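SusD family protein (PDB 7KV1) probably binds beta-glucan at the cell surface of a human gut Bacteroides, as a SusD-family surface glycan-binding protein. Local coordinates at residues Gly79-Val84 / Leu341-Met346; Pro313-Pro318 / Asp332-Met337; Asp355-Val360 / Leu378-Pro383; Asp471-Glu476 / Asn485-Ala490. All coordinates share one frame; numbering follows the deposited sequence.

Interaction 1 of 4, residues Gly79-Val84 / Leu341-Met346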
loop_
_atom_site.group_PDB
_atom_site.type_symbol
_atom_site.label_atom_id
_atom_site.label_comp_id
_atom_site.label_asym_id
_atom_site.label_seq_id
_atom_site.Cartn_x
_atom_site.Cartn_y
_atom_site.Cartn_z
ATOM N N GLY A 79 0.419 10.116 7.631
ATOM C CA GLY A 79 0.410 9.360 8.887
ATOM C C GLY A 79 1.391 9.920 9.896
ATOM O O GLY A 79 1.721 11.079 9.781
ATOM N N ASP A 80 1.873 9.085 10.805
ATOM C CA ASP A 80 2.687 9.515 11.970
ATOM C C ASP A 80 4.001 8.747 12.063
ATOM O O ASP A 80 4.635 8.931 13.087
ATOM C CB ASP A 80 1.897 9.424 13.280
ATOM C CG ASP A 80 1.375 8.033 13.598
ATOM O OD1 ASP A 80 1.456 7.098 12.681
ATOM O OD2 ASP A 80 0.893 7.886 14.751
ATOM N N ASN A 81 4.422 8.002 11.032
ATOM C CA ASN A 81 5.670 7.189 11.135
ATOM C C ASN A 81 6.914 8.011 10.718
ATOM O O ASN A 81 8.039 7.735 11.244
ATOM C CB ASN A 81 5.623 5.929 10.283
ATOM C CG ASN A 81 4.808 4.808 10.894
ATOM O OD1 ASN A 81 4.720 4.706 12.126
ATOM N ND2 ASN A 81 4.207 3.993 10.031
ATOM N N PHE A 82 6.750 8.931 9.775
ATOM C CA PHE A 82 7.885 9.576 9.056
ATOM C C PHE A 82 7.710 11.087 9.052
ATOM O O PHE A 82 6.600 11.587 9.191
ATOM C CB PHE A 82 7.947 9.106 7.600
ATOM C CG PHE A 82 8.297 7.648 7.475
ATOM C CD1 PHE A 82 9.632 7.248 7.476
ATOM C CD2 PHE A 82 7.298 6.678 7.485
ATOM C CE1 PHE A 82 9.961 5.906 7.430
ATOM C CE2 PHE A 82 7.638 5.339 7.392
ATOM C CZ PHE A 82 8.962 4.951 7.389
ATOM N N TRP A 83 8.795 11.785 8.750
ATOM C CA TRP A 83 8.742 13.170 8.242
ATOM C C TRP A 83 8.855 13.069 6.717
ATOM O O TRP A 83 9.284 12.013 6.205
ATOM C CB TRP A 83 9.858 14.016 8.855
ATOM C CG TRP A 83 9.942 14.018 10.344
ATOM C CD1 TRP A 83 11.011 13.624 11.082
ATOM C CD2 TRP A 83 8.940 14.478 11.280
ATOM N NE1 TRP A 83 10.758 13.821 12.406
ATOM C CE2 TRP A 83 9.492 14.316 12.574
ATOM C CE3 TRP A 83 7.631 14.965 11.162
ATOM C CZ2 TRP A 83 8.793 14.626 13.740
ATOM C CZ3 TRP A 83 6.939 15.294 12.311
ATOM C CH2 TRP A 83 7.517 15.132 13.581
ATOM N N VAL A 84 8.457 14.107 6.011
ATOM C CA VAL A 84 8.551 14.127 4.532
ATOM C C VAL A 84 10.030 14.259 4.133
ATOM O O VAL A 84 10.450 13.508 3.238
ATOM C CB VAL A 84 7.674 15.233 3.937
ATOM C CG1 VAL A 84 7.929 15.401 2.445
ATOM C CG2 VAL A 84 6.215 14.894 4.185
ATOM N N LEU A 341 11.861 9.693 15.471
ATOM C CA LEU A 341 12.465 9.073 16.678
ATOM C C LEU A 341 11.388 8.298 17.441
ATOM O O LEU A 341 11.668 7.220 17.984
ATOM C CB LEU A 341 13.088 10.169 17.560
ATOM C CG LEU A 341 13.766 9.682 18.852
ATOM C CD1 LEU A 341 14.810 8.599 18.573
ATOM C CD2 LEU A 341 14.407 10.856 19.596
ATOM N N GLU A 342 10.193 8.846 17.511
ATOM C CA GLU A 342 9.028 8.225 18.179
ATOM C C GLU A 342 8.764 6.857 17.533
ATOM O O GLU A 342 8.426 5.904 18.232
ATOM C CB GLU A 342 7.867 9.231 18.103
ATOM C CG GLU A 342 8.184 10.631 18.685
ATOM C CD GLU A 342 9.144 11.642 18.011
ATOM O OE1 GLU A 342 9.174 11.778 16.770
ATOM O OE2 GLU A 342 9.855 12.367 18.759
ATOM N N THR A 343 8.962 6.706 16.234
ATOM C CA THR A 343 8.767 5.400 15.548
ATOM C C THR A 343 9.834 4.387 15.993
ATOM O O THR A 343 9.518 3.168 16.142
ATOM C CB THR A 343 8.746 5.587 14.031
ATOM O OG1 THR A 343 7.868 6.682 13.787
ATOM C CG2 THR A 343 8.304 4.352 13.286
ATOM N N TYR A 344 11.085 4.823 16.113
ATOM C CA TYR A 344 12.145 3.944 16.650
ATOM C C TYR A 344 11.762 3.580 18.089
ATOM O O TYR A 344 11.791 2.387 18.465
ATOM C CB TYR A 344 13.512 4.615 16.515
ATOM C CG TYR A 344 14.618 3.838 17.171
ATOM C CD1 TYR A 344 15.254 2.793 16.519
ATOM C CD2 TYR A 344 14.992 4.124 18.474
ATOM C CE1 TYR A 344 16.253 2.055 17.142
ATOM C CE2 TYR A 344 15.997 3.410 19.109
ATOM C CZ TYR A 344 16.619 2.369 18.440
ATOM O OH TYR A 344 17.563 1.639 19.089
ATOM N N GLN A 345 11.396 4.565 18.898
ATOM C CA GLN A 345 11.204 4.359 20.373
ATOM C C GLN A 345 9.947 3.535 20.707
ATOM O O GLN A 345 9.888 2.996 21.821
ATOM C CB GLN A 345 11.149 5.708 21.098
ATOM C CG GLN A 345 12.456 6.464 21.007
ATOM C CD GLN A 345 12.374 7.834 21.634
ATOM O OE1 GLN A 345 11.327 8.478 21.672
ATOM N NE2 GLN A 345 13.509 8.297 22.112
ATOM N N MET A 346 9.001 3.325 19.790
ATOM C CA MET A 346 7.761 2.562 20.133
ATOM C C MET A 346 8.087 1.067 20.229
ATOM O O MET A 346 7.302 0.334 20.824
ATOM C CB MET A 346 6.644 2.796 19.108
ATOM C CG MET A 346 6.854 2.072 17.781
ATOM S SD MET A 346 5.654 2.695 16.553
ATOM C CE MET A 346 6.129 1.721 15.129
HETATM O O HOH W 1 11.876 12.676 15.062
#

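Interaction 2 of 4, residues Pro313-Pro318 / Asp332-Met337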
loop_
_atom_site.group_PDB
_atom_site.type_symbol
_atom_site.label_atom_id
_atom_site.label_comp_id
_atom_site.label_asym_id
_atom_site.label_seq_id
_atom_site.Cartn_x
_atom_site.Cartn_y
_atom_site.Cartn_z
ATOM N N PRO A 313 14.692 3.410 -3.075
ATOM C CA PRO A 313 15.854 3.485 -2.184
ATOM C C PRO A 313 16.671 4.781 -2.351
ATOM O O PRO A 313 17.219 5.289 -1.368
ATOM C CB PRO A 313 16.651 2.199 -2.519
ATOM C CG PRO A 313 15.618 1.279 -3.100
ATOM C CD PRO A 313 14.680 2.184 -3.879
ATOM N N THR A 314 16.626 5.391 -3.537
ATOM C CA THR A 314 17.263 6.709 -3.751
ATOM C C THR A 314 16.476 7.762 -2.981
ATOM O O THR A 314 17.115 8.597 -2.337
ATOM C CB THR A 314 17.358 7.087 -5.229
ATOM O OG1 THR A 314 18.244 6.135 -5.827
ATOM C CG2 THR A 314 17.828 8.518 -5.414
ATOM N N LEU A 315 15.149 7.714 -3.037
ATOM C CA LEU A 315 14.285 8.757 -2.429
ATOM C C LEU A 315 14.538 8.837 -0.917
ATOM O O LEU A 315 14.608 9.989 -0.390
ATOM C CB LEU A 315 12.809 8.456 -2.739
ATOM C CG LEU A 315 12.435 8.469 -4.222
ATOM C CD1 LEU A 315 10.979 8.124 -4.446
ATOM C CD2 LEU A 315 12.775 9.795 -4.879
ATOM N N ILE A 316 14.646 7.689 -0.240
ATOM C CA ILE A 316 14.451 7.579 1.245
ATOM C C ILE A 316 15.754 7.236 1.979
ATOM O O ILE A 316 15.708 6.678 3.120
ATOM C CB ILE A 316 13.327 6.583 1.556
ATOM C CG1 ILE A 316 13.744 5.156 1.208
ATOM C CG2 ILE A 316 12.061 7.012 0.845
ATOM C CD1 ILE A 316 12.734 4.116 1.640
ATOM N N SER A 317 16.885 7.615 1.380
ATOM C CA SER A 317 18.249 7.417 1.930
ATOM C C SER A 317 18.914 8.776 2.177
ATOM O O SER A 317 18.568 9.801 1.596
ATOM C CB SER A 317 19.062 6.525 1.008
ATOM O OG SER A 317 19.037 6.996 -0.332
ATOM N N PRO A 318 19.918 8.820 3.069
ATOM C CA PRO A 318 20.634 10.059 3.335
ATOM C C PRO A 318 21.464 10.540 2.135
ATOM O O PRO A 318 21.952 9.741 1.369
ATOM C CB PRO A 318 21.499 9.703 4.553
ATOM C CG PRO A 318 21.669 8.196 4.453
ATOM C CD PRO A 318 20.385 7.677 3.872
ATOM N N ASP A 332 23.465 8.482 -4.893
ATOM C CA ASP A 332 22.461 9.534 -4.620
ATOM C C ASP A 332 21.540 9.077 -3.483
ATOM O O ASP A 332 21.057 7.911 -3.514
ATOM C CB ASP A 332 21.617 9.843 -5.853
ATOM C CG ASP A 332 22.133 11.030 -6.648
ATOM O OD1 ASP A 332 23.337 11.024 -6.985
ATOM O OD2 ASP A 332 21.330 11.947 -6.917
ATOM N N GLY A 333 21.287 9.974 -2.553
ATOM C CA GLY A 333 20.246 9.819 -1.527
ATOM C C GLY A 333 19.557 11.146 -1.346
ATOM O O GLY A 333 20.248 12.143 -1.120
ATOM N N TRP A 334 18.234 11.190 -1.486
ATOM C CA TRP A 334 17.497 12.475 -1.530
ATOM C C TRP A 334 16.902 12.851 -0.170
ATOM O O TRP A 334 16.396 13.964 -0.059
ATOM C CB TRP A 334 16.463 12.432 -2.634
ATOM C CG TRP A 334 17.106 12.313 -3.981
ATOM C CD1 TRP A 334 18.443 12.346 -4.281
ATOM C CD2 TRP A 334 16.418 12.170 -5.231
ATOM N NE1 TRP A 334 18.617 12.170 -5.629
ATOM C CE2 TRP A 334 17.401 12.084 -6.236
ATOM C CE3 TRP A 334 15.077 12.073 -5.589
ATOM C CZ2 TRP A 334 17.077 11.932 -7.579
ATOM C CZ3 TRP A 334 14.752 11.907 -6.914
ATOM C CH2 TRP A 334 15.743 11.861 -7.894
ATOM N N GLY A 335 17.032 11.989 0.830
ATOM C CA GLY A 335 16.704 12.388 2.208
ATOM C C GLY A 335 15.209 12.584 2.429
ATOM O O GLY A 335 14.867 13.269 3.382
ATOM N N PHE A 336 14.350 11.973 1.622
ATOM C CA PHE A 336 12.900 11.889 1.940
ATOM C C PHE A 336 12.632 10.774 2.957
ATOM O O PHE A 336 13.462 9.865 3.095
ATOM C CB PHE A 336 12.061 11.668 0.698
ATOM C CG PHE A 336 12.091 12.852 -0.217
ATOM C CD1 PHE A 336 11.334 13.970 0.077
ATOM C CD2 PHE A 336 12.879 12.837 -1.357
ATOM C CE1 PHE A 336 11.347 15.058 -0.779
ATOM C CE2 PHE A 336 12.918 13.951 -2.188
ATOM C CZ PHE A 336 12.158 15.052 -1.891
ATOM N N MET A 337 11.503 10.883 3.672
ATOM C CA MET A 337 11.041 9.893 4.676
ATOM C C MET A 337 12.100 9.641 5.742
ATOM O O MET A 337 12.363 8.481 6.073
ATOM C CB MET A 337 10.675 8.570 4.008
ATOM C CG MET A 337 9.572 8.727 2.982
ATOM S SD MET A 337 7.938 8.479 3.722
ATOM C CE MET A 337 7.931 6.691 3.806
HETATM O O HOH W 2 21.004 5.935 -5.241
HETATM O O HOH W 3 13.680 6.337 4.945
#

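Interaction 3 of 4, residues Asp355-Val360 / Leu378-Pro383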
loop_
_atom_site.group_PDB
_atom_site.type_symbol
_atom_site.label_atom_id
_atom_site.label_comp_id
_atom_site.label_asym_id
_atom_site.label_seq_id
_atom_site.Cartn_x
_atom_site.Cartn_y
_atom_site.Cartn_z
ATOM N N ASP A 355 15.217 -3.528 14.488
ATOM C CA ASP A 355 16.453 -3.401 13.668
ATOM C C ASP A 355 16.138 -3.664 12.179
ATOM O O ASP A 355 16.797 -3.056 11.339
ATOM C CB ASP A 355 17.581 -4.247 14.251
ATOM C CG ASP A 355 18.108 -3.744 15.595
ATOM O OD1 ASP A 355 17.737 -2.595 16.057
ATOM O OD2 ASP A 355 18.856 -4.513 16.192
ATOM N N ALA A 356 15.115 -4.438 11.827
ATOM C CA ALA A 356 14.744 -4.662 10.402
ATOM C C ALA A 356 13.973 -3.457 9.848
ATOM O O ALA A 356 13.796 -3.385 8.610
ATOM C CB ALA A 356 13.894 -5.890 10.231
ATOM N N THR A 357 13.499 -2.578 10.712
ATOM C CA THR A 357 12.611 -1.442 10.308
ATOM C C THR A 357 13.443 -0.163 10.235
ATOM O O THR A 357 13.244 0.645 9.312
ATOM C CB THR A 357 11.417 -1.343 11.268
ATOM O OG1 THR A 357 10.630 -2.527 11.124
ATOM C CG2 THR A 357 10.572 -0.126 10.990
ATOM N N CYS A 358 14.321 0.021 11.211
ATOM C CA CYS A 358 14.981 1.300 11.520
ATOM C C CYS A 358 16.459 1.176 11.179
ATOM O O CYS A 358 17.159 0.402 11.849
ATOM C CB CYS A 358 14.791 1.676 12.985
ATOM S SG CYS A 358 13.066 1.659 13.535
ATOM N N TRP A 359 16.912 1.895 10.161
ATOM C CA TRP A 359 18.356 2.044 9.850
ATOM C C TRP A 359 18.877 3.251 10.617
ATOM O O TRP A 359 18.505 4.378 10.259
ATOM C CB TRP A 359 18.548 2.177 8.350
ATOM C CG TRP A 359 19.945 2.493 7.930
ATOM C CD1 TRP A 359 21.107 2.276 8.623
ATOM C CD2 TRP A 359 20.316 3.058 6.663
ATOM N NE1 TRP A 359 22.179 2.658 7.864
ATOM C CE2 TRP A 359 21.722 3.133 6.653
ATOM C CE3 TRP A 359 19.593 3.494 5.548
ATOM C CZ2 TRP A 359 22.404 3.694 5.579
ATOM C CZ3 TRP A 359 20.273 4.007 4.466
ATOM C CH2 TRP A 359 21.664 4.090 4.484
ATOM N N VAL A 360 19.602 3.014 11.709
ATOM C CA VAL A 360 20.077 4.087 12.616
ATOM C C VAL A 360 21.511 4.394 12.193
ATOM O O VAL A 360 22.342 3.465 12.194
ATOM C CB VAL A 360 20.026 3.687 14.098
ATOM C CG1 VAL A 360 20.644 4.769 14.979
ATOM C CG2 VAL A 360 18.610 3.377 14.562
ATOM N N LEU A 378 14.359 4.245 6.846
ATOM C CA LEU A 378 13.651 2.945 6.692
ATOM C C LEU A 378 14.661 1.895 6.199
ATOM O O LEU A 378 15.176 2.018 5.075
ATOM C CB LEU A 378 12.473 3.118 5.727
ATOM C CG LEU A 378 11.650 1.873 5.426
ATOM C CD1 LEU A 378 10.944 1.362 6.665
ATOM C CD2 LEU A 378 10.638 2.161 4.317
ATOM N N GLN A 379 14.900 0.873 7.003
ATOM C CA GLN A 379 15.802 -0.255 6.660
ATOM C C GLN A 379 15.161 -1.144 5.585
ATOM O O GLN A 379 15.890 -1.735 4.802
ATOM C CB GLN A 379 16.142 -0.994 7.952
ATOM C CG GLN A 379 16.912 -2.281 7.718
ATOM C CD GLN A 379 18.359 -2.035 7.377
ATOM O OE1 GLN A 379 18.975 -1.081 7.856
ATOM N NE2 GLN A 379 18.907 -2.918 6.554
ATOM N N LYS A 380 13.837 -1.281 5.554
ATOM C CA LYS A 380 13.159 -2.327 4.747
ATOM C C LYS A 380 13.510 -2.148 3.267
ATOM O O LYS A 380 13.555 -3.185 2.542
ATOM C CB LYS A 380 11.645 -2.264 4.961
ATOM C CG LYS A 380 11.211 -2.769 6.331
ATOM C CD LYS A 380 9.703 -2.751 6.527
ATOM C CE LYS A 380 9.295 -3.268 7.892
ATOM N NZ LYS A 380 7.884 -2.908 8.167
ATOM N N TYR A 381 13.664 -0.890 2.818
ATOM C CA TYR A 381 13.902 -0.556 1.397
ATOM C C TYR A 381 15.151 0.326 1.272
ATOM O O TYR A 381 15.217 1.102 0.329
ATOM C CB TYR A 381 12.636 0.068 0.778
ATOM C CG TYR A 381 11.447 -0.864 0.723
ATOM C CD1 TYR A 381 11.395 -1.898 -0.200
ATOM C CD2 TYR A 381 10.345 -0.682 1.552
ATOM C CE1 TYR A 381 10.302 -2.749 -0.273
ATOM C CE2 TYR A 381 9.245 -1.526 1.491
ATOM C CZ TYR A 381 9.221 -2.566 0.572
ATOM O OH TYR A 381 8.151 -3.412 0.468
ATOM N N ARG A 382 16.135 0.158 2.157
ATOM C CA ARG A 382 17.366 0.966 2.110
ATOM C C ARG A 382 18.189 0.550 0.889
ATOM O O ARG A 382 18.083 -0.566 0.370
ATOM C CB ARG A 382 18.146 0.891 3.422
ATOM C CG ARG A 382 18.754 -0.469 3.720
ATOM C CD ARG A 382 20.020 -0.260 4.504
ATOM N NE ARG A 382 21.070 0.248 3.648
ATOM C CZ ARG A 382 22.314 0.488 4.037
ATOM N NH1 ARG A 382 22.692 0.303 5.286
ATOM N NH2 ARG A 382 23.179 0.951 3.161
ATOM N N PRO A 383 18.984 1.488 0.334
ATOM C CA PRO A 383 19.831 1.183 -0.812
ATOM C C PRO A 383 21.029 0.332 -0.369
ATOM O O PRO A 383 21.573 0.591 0.717
ATOM C CB PRO A 383 20.290 2.552 -1.328
ATOM C CG PRO A 383 20.261 3.418 -0.078
ATOM C CD PRO A 383 19.101 2.891 0.750
HETATM O O HOH W 4 7.843 -2.670 11.002
#

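Interaction 4 of 4, residues Asp471-Glu476 / Asn485-Ala490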
loop_
_atom_site.group_PDB
_atom_site.type_symbol
_atom_site.label_atom_id
_atom_site.label_comp_id
_atom_site.label_asym_id
_atom_site.label_seq_id
_atom_site.Cartn_x
_atom_site.Cartn_y
_atom_site.Cartn_z
ATOM N N ASP A 471 -5.078 2.897 8.209
ATOM C CA ASP A 471 -5.547 2.283 9.491
ATOM C C ASP A 471 -6.040 3.377 10.453
ATOM O O ASP A 471 -7.071 3.146 11.137
ATOM C CB ASP A 471 -4.495 1.402 10.159
ATOM C CG ASP A 471 -4.291 0.097 9.411
ATOM O OD1 ASP A 471 -5.225 -0.288 8.632
ATOM O OD2 ASP A 471 -3.200 -0.520 9.575
ATOM N N LEU A 472 -5.352 4.517 10.550
ATOM C CA LEU A 472 -5.765 5.590 11.485
ATOM C C LEU A 472 -7.115 6.163 11.009
ATOM O O LEU A 472 -7.988 6.371 11.839
ATOM C CB LEU A 472 -4.697 6.683 11.559
ATOM C CG LEU A 472 -3.450 6.351 12.358
ATOM C CD1 LEU A 472 -2.354 7.382 12.096
ATOM C CD2 LEU A 472 -3.781 6.266 13.831
ATOM N N VAL A 473 -7.316 6.324 9.709
ATOM C CA VAL A 473 -8.563 6.934 9.161
ATOM C C VAL A 473 -9.763 6.015 9.393
ATOM O O VAL A 473 -10.823 6.512 9.836
ATOM C CB VAL A 473 -8.426 7.273 7.677
ATOM C CG1 VAL A 473 -9.768 7.705 7.085
ATOM C CG2 VAL A 473 -7.348 8.334 7.463
ATOM N N ARG A 474 -9.608 4.729 9.087
ATOM C CA ARG A 474 -10.735 3.770 9.185
ATOM C C ARG A 474 -11.109 3.572 10.655
ATOM O O ARG A 474 -12.304 3.230 10.925
ATOM C CB ARG A 474 -10.388 2.481 8.450
ATOM C CG ARG A 474 -9.424 1.554 9.175
ATOM C CD ARG A 474 -9.020 0.418 8.249
ATOM N NE ARG A 474 -8.054 -0.451 8.882
ATOM C CZ ARG A 474 -8.352 -1.374 9.812
ATOM N NH1 ARG A 474 -9.600 -1.537 10.223
ATOM N NH2 ARG A 474 -7.396 -2.141 10.313
ATOM N N ALA A 475 -10.131 3.741 11.555
ATOM C CA ALA A 475 -10.285 3.554 13.017
ATOM C C ALA A 475 -11.235 4.603 13.590
ATOM O O ALA A 475 -11.768 4.355 14.663
ATOM C CB ALA A 475 -8.966 3.565 13.751
ATOM N N GLU A 476 -11.526 5.668 12.857
ATOM C CA GLU A 476 -12.610 6.608 13.232
ATOM C C GLU A 476 -13.949 5.855 13.367
ATOM O O GLU A 476 -14.810 6.336 14.119
ATOM C CB GLU A 476 -12.671 7.794 12.270
ATOM C CG GLU A 476 -11.450 8.689 12.371
ATOM C CD GLU A 476 -11.317 9.391 13.714
ATOM O OE1 GLU A 476 -12.352 9.823 14.247
ATOM O OE2 GLU A 476 -10.203 9.445 14.253
ATOM N N ASN A 485 -4.509 5.228 18.119
ATOM C CA ASN A 485 -4.793 4.384 16.930
ATOM C C ASN A 485 -5.910 5.018 16.100
ATOM O O ASN A 485 -6.358 4.362 15.135
ATOM C CB ASN A 485 -5.057 2.951 17.376
ATOM C CG ASN A 485 -3.767 2.222 17.698
ATOM O OD1 ASN A 485 -2.727 2.465 17.074
ATOM N ND2 ASN A 485 -3.814 1.334 18.665
ATOM N N LYS A 486 -6.276 6.276 16.374
ATOM C CA LYS A 486 -7.318 6.973 15.577
ATOM C C LYS A 486 -6.755 8.249 14.964
ATOM O O LYS A 486 -6.117 8.992 15.691
ATOM C CB LYS A 486 -8.553 7.297 16.431
ATOM C CG LYS A 486 -9.269 6.085 16.978
ATOM C CD LYS A 486 -10.320 6.456 18.004
ATOM C CE LYS A 486 -11.468 7.247 17.423
ATOM N NZ LYS A 486 -12.770 6.653 17.824
ATOM N N ALA A 487 -7.100 8.528 13.699
ATOM C CA ALA A 487 -6.618 9.701 12.934
ATOM C C ALA A 487 -6.825 11.008 13.723
ATOM O O ALA A 487 -5.848 11.802 13.780
ATOM C CB ALA A 487 -7.261 9.777 11.568
ATOM N N THR A 488 -8.024 11.271 14.258
ATOM C CA THR A 488 -8.344 12.594 14.863
ATOM C C THR A 488 -7.467 12.893 16.080
ATOM O O THR A 488 -7.296 14.093 16.388
ATOM C CB THR A 488 -9.823 12.737 15.253
ATOM O OG1 THR A 488 -10.223 11.629 16.068
ATOM C CG2 THR A 488 -10.707 12.826 14.033
ATOM N N THR A 489 -6.978 11.879 16.786
ATOM C CA THR A 489 -6.190 12.054 18.025
ATOM C C THR A 489 -4.719 11.708 17.803
ATOM O O THR A 489 -3.918 12.169 18.588
ATOM C CB THR A 489 -6.802 11.258 19.186
ATOM O OG1 THR A 489 -7.210 9.995 18.659
ATOM C CG2 THR A 489 -7.964 12.003 19.830
ATOM N N ALA A 490 -4.364 10.937 16.780
ATOM C CA ALA A 490 -2.950 10.555 16.548
ATOM C C ALA A 490 -2.286 11.570 15.620
ATOM O O ALA A 490 -1.056 11.693 15.673
ATOM C CB ALA A 490 -2.860 9.156 15.961
HETATM O O HOH W 5 -5.440 2.332 13.468
#

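Interaction 1 of 4, residues Gly79-Val84 / Leu341-Met346
A loop-on-helix contact of the SusD fold joins Asn81 and Trp83 of the loop after helix 71-76 to Thr343 and Glu342 of the short helix 341-345. The central bond is polar. Thr343 OG1 donates to the backbone O of Asn81 at 2.8 Å, and the donor is tilted 26° from the carbonyl plane. The hydroxyl sits beside the backbone N of its own residue (chi1 -47°), which leaves the methyl CG2 facing Asn81 OD1 at 3.8 Å. The Asn81 side chain crosses that of Thr343 at about a right angle, and its amide N bonds Glu76 of helix 71-76. The contact ties the N-terminal starch-binding-associated family region to the SusD family region, 257 residues further on. A valine in place of Thr343 would probably leave the buried carbonyl of Asn81 without this donor and weaken the tie between loop and helix. A water also joins the two segments: it accepts from Trp83 NE1 at 3.1 Å and from Leu341 N at 3.0 Å. The same water gives a weak bond to Glu342 OE1. That carboxylate oxygen lies 4.2 Å from Trp83 CZ2, with the carboxylate plane turned 68° from the indole. Arg340 adds a cation-pi contact to Trp83.

Interaction 2 of 4, residues Pro313-Pro318 / Asp332-Met337
Three backbone hydrogen bonds join Thr314, Leu315 and Ser317 to Trp334, Gly335 and Phe336. Trp334 N donates to Thr314 O at 2.9 Å, and Phe336 N to Leu315 O at 2.8 Å. Gly335 N reaches Ser317 O, also at 2.8 Å. CA-H...O contacts add to these, the shortest from Ile316 CA to Phe336 O at 3.1 Å. The loop thus takes up carbonyls at the C-terminal end of helix 312-315 and just beyond it, within the SusD family region. Gly333 lies so close to Ser317 and Pro318 that a side chain there would strike their carbonyls. The aromatic contacts centre on Trp334. Thr314 CG2 sits over one face of the indole, 3.7 Å from the centroid of the five-membered ring, as a CH-pi contact. Leu315 CD2 approaches CE3 of the same indole obliquely at 3.3 Å. The ring is held at its edge by Asp332 OD2, which accepts from Trp334 NE1 through its anti lone pair in a nearly straight bond (176°). Replacing Trp334 by alanine is likely to open a gap beside Thr314 CG2 and Leu315 CD2 and leave Asp332 OD2 without its indole donor. Among purely apolar pairs, Ile316 CG2 packs on Met337 CG at 3.7 Å, the two side chains lying side by side.

Interaction 3 of 4, residues Asp355-Val360 / Leu378-Pro383
Thr357 and Gln379 join the two backbones where helix 353-357 runs straight into strand 358-360. Cys358 and Leu378 form an antiparallel, non-hydrogen-bonded pair, part of the two-stranded antiparallel sheet of 358-360 and 376-378 in the SusD family region. Gln379 N donates to Thr357 O at 2.9 Å. The bond is fairly straight at the hydrogen (165°), but the donor stands well above the carbonyl plane. Side chains take over beyond the strand pair. The guanidinium of Arg382 lies flat on the indole of Trp359, with the planes 15° apart. This is a stacked cation-pi contact: Arg382 CZ is 3.7 Å from the centroid of the six-membered ring. Trp359 CG is anti to the backbone N (chi1 173°), which carries the indole across toward Arg382. Arg382 CD also lies over the same ring. A salt bridge from NH1 to Asp324 further fixes the guanidinium. Gln379 crosses Trp359 at about a right angle, its OE1 3.3 Å from Trp359 CB, while its NE2 bonds Tyr384. Lys380 runs alongside Thr357, and a water joins Lys380 NZ to Thr357 OG1. Thr357 OG1 also bonds the backbone O of Arg353. Lys380 NZ also hydrogen-bonds Val463 O and forms a salt bridge with Glu465. Arg382 NE and NH2 both grip one atom, Pro383 O, at 3.0 and 2.9 Å, with that oxygen close to the guanidinium plane.

Interaction 4 of 4, residues Asp471-Glu476 / Asn485-Ala490
Leu472 and Ala487 bring the backbones together where the C-terminal part of helix 468-474 meets the start of helix 487-490, with their CA atoms 4.4 Å apart. Ala487 N donates to Leu472 O at 3.0 Å, coming from above the carbonyl plane. Glu476 provides the main side-chain grip. Its OE2 accepts two bonds from Thr488, one from the backbone N at 2.8 Å and one from OG1, also at 2.8 Å. The bond from the backbone N is nearly straight (171°), and both donors approach from the same face of the carboxylate. Thr488 OG1 lies between its backbone N and carbonyl carbon (chi1 52°), which sets the hydroxyl next to the N-H that shares its acceptor. These two donors, one a backbone N-H at the start of the helix, would probably favour the carboxylate's negative charge. An apolar patch lies beside this grip. Leu472 CD2 packs against Ala490 CB at 3.7 Å, and Leu472 CB meets Ala487 CB at 4.0 Å. The same CD2 also rests on the backbone of Asn485, while a water bonds Asn485 O and, weakly, Asp471 O. The Asn485 side chain turns elsewhere, to Asp452 and Thr456 of helix 451-461. These contacts join two consecutive helices of the SusD family region over a short loop, with Glu476, near the C-terminal end of helix 468-474, accepting a backbone N-H in the first turn of helix 487-490.

Interactions 1, 2 and 3 form one continuous cluster. Interaction 2 lies inside the chain loop closed by interaction 1, and the two meet at a probable hydrogen bond from Met337 N to Val84 O, 2.9 Å. Interactions 2 and 3 have centres 12 Å apart and touch where Pro318 CD packs on Trp359 CZ3 at 3.7 Å. Tyr344 of interaction 1 packs on Cys358 and Val360 of interaction 3. Interaction 4 reaches this cluster through interaction 1, where Asp80 OD1 lies 3.9 Å from Leu472 CD1. Its nearest atoms are about 11 Å from interaction 3 and about 13 Å from interaction 2. The cobalt hexammine pocket, which includes Phe266 and Tyr408, uses no residue of the four contacts.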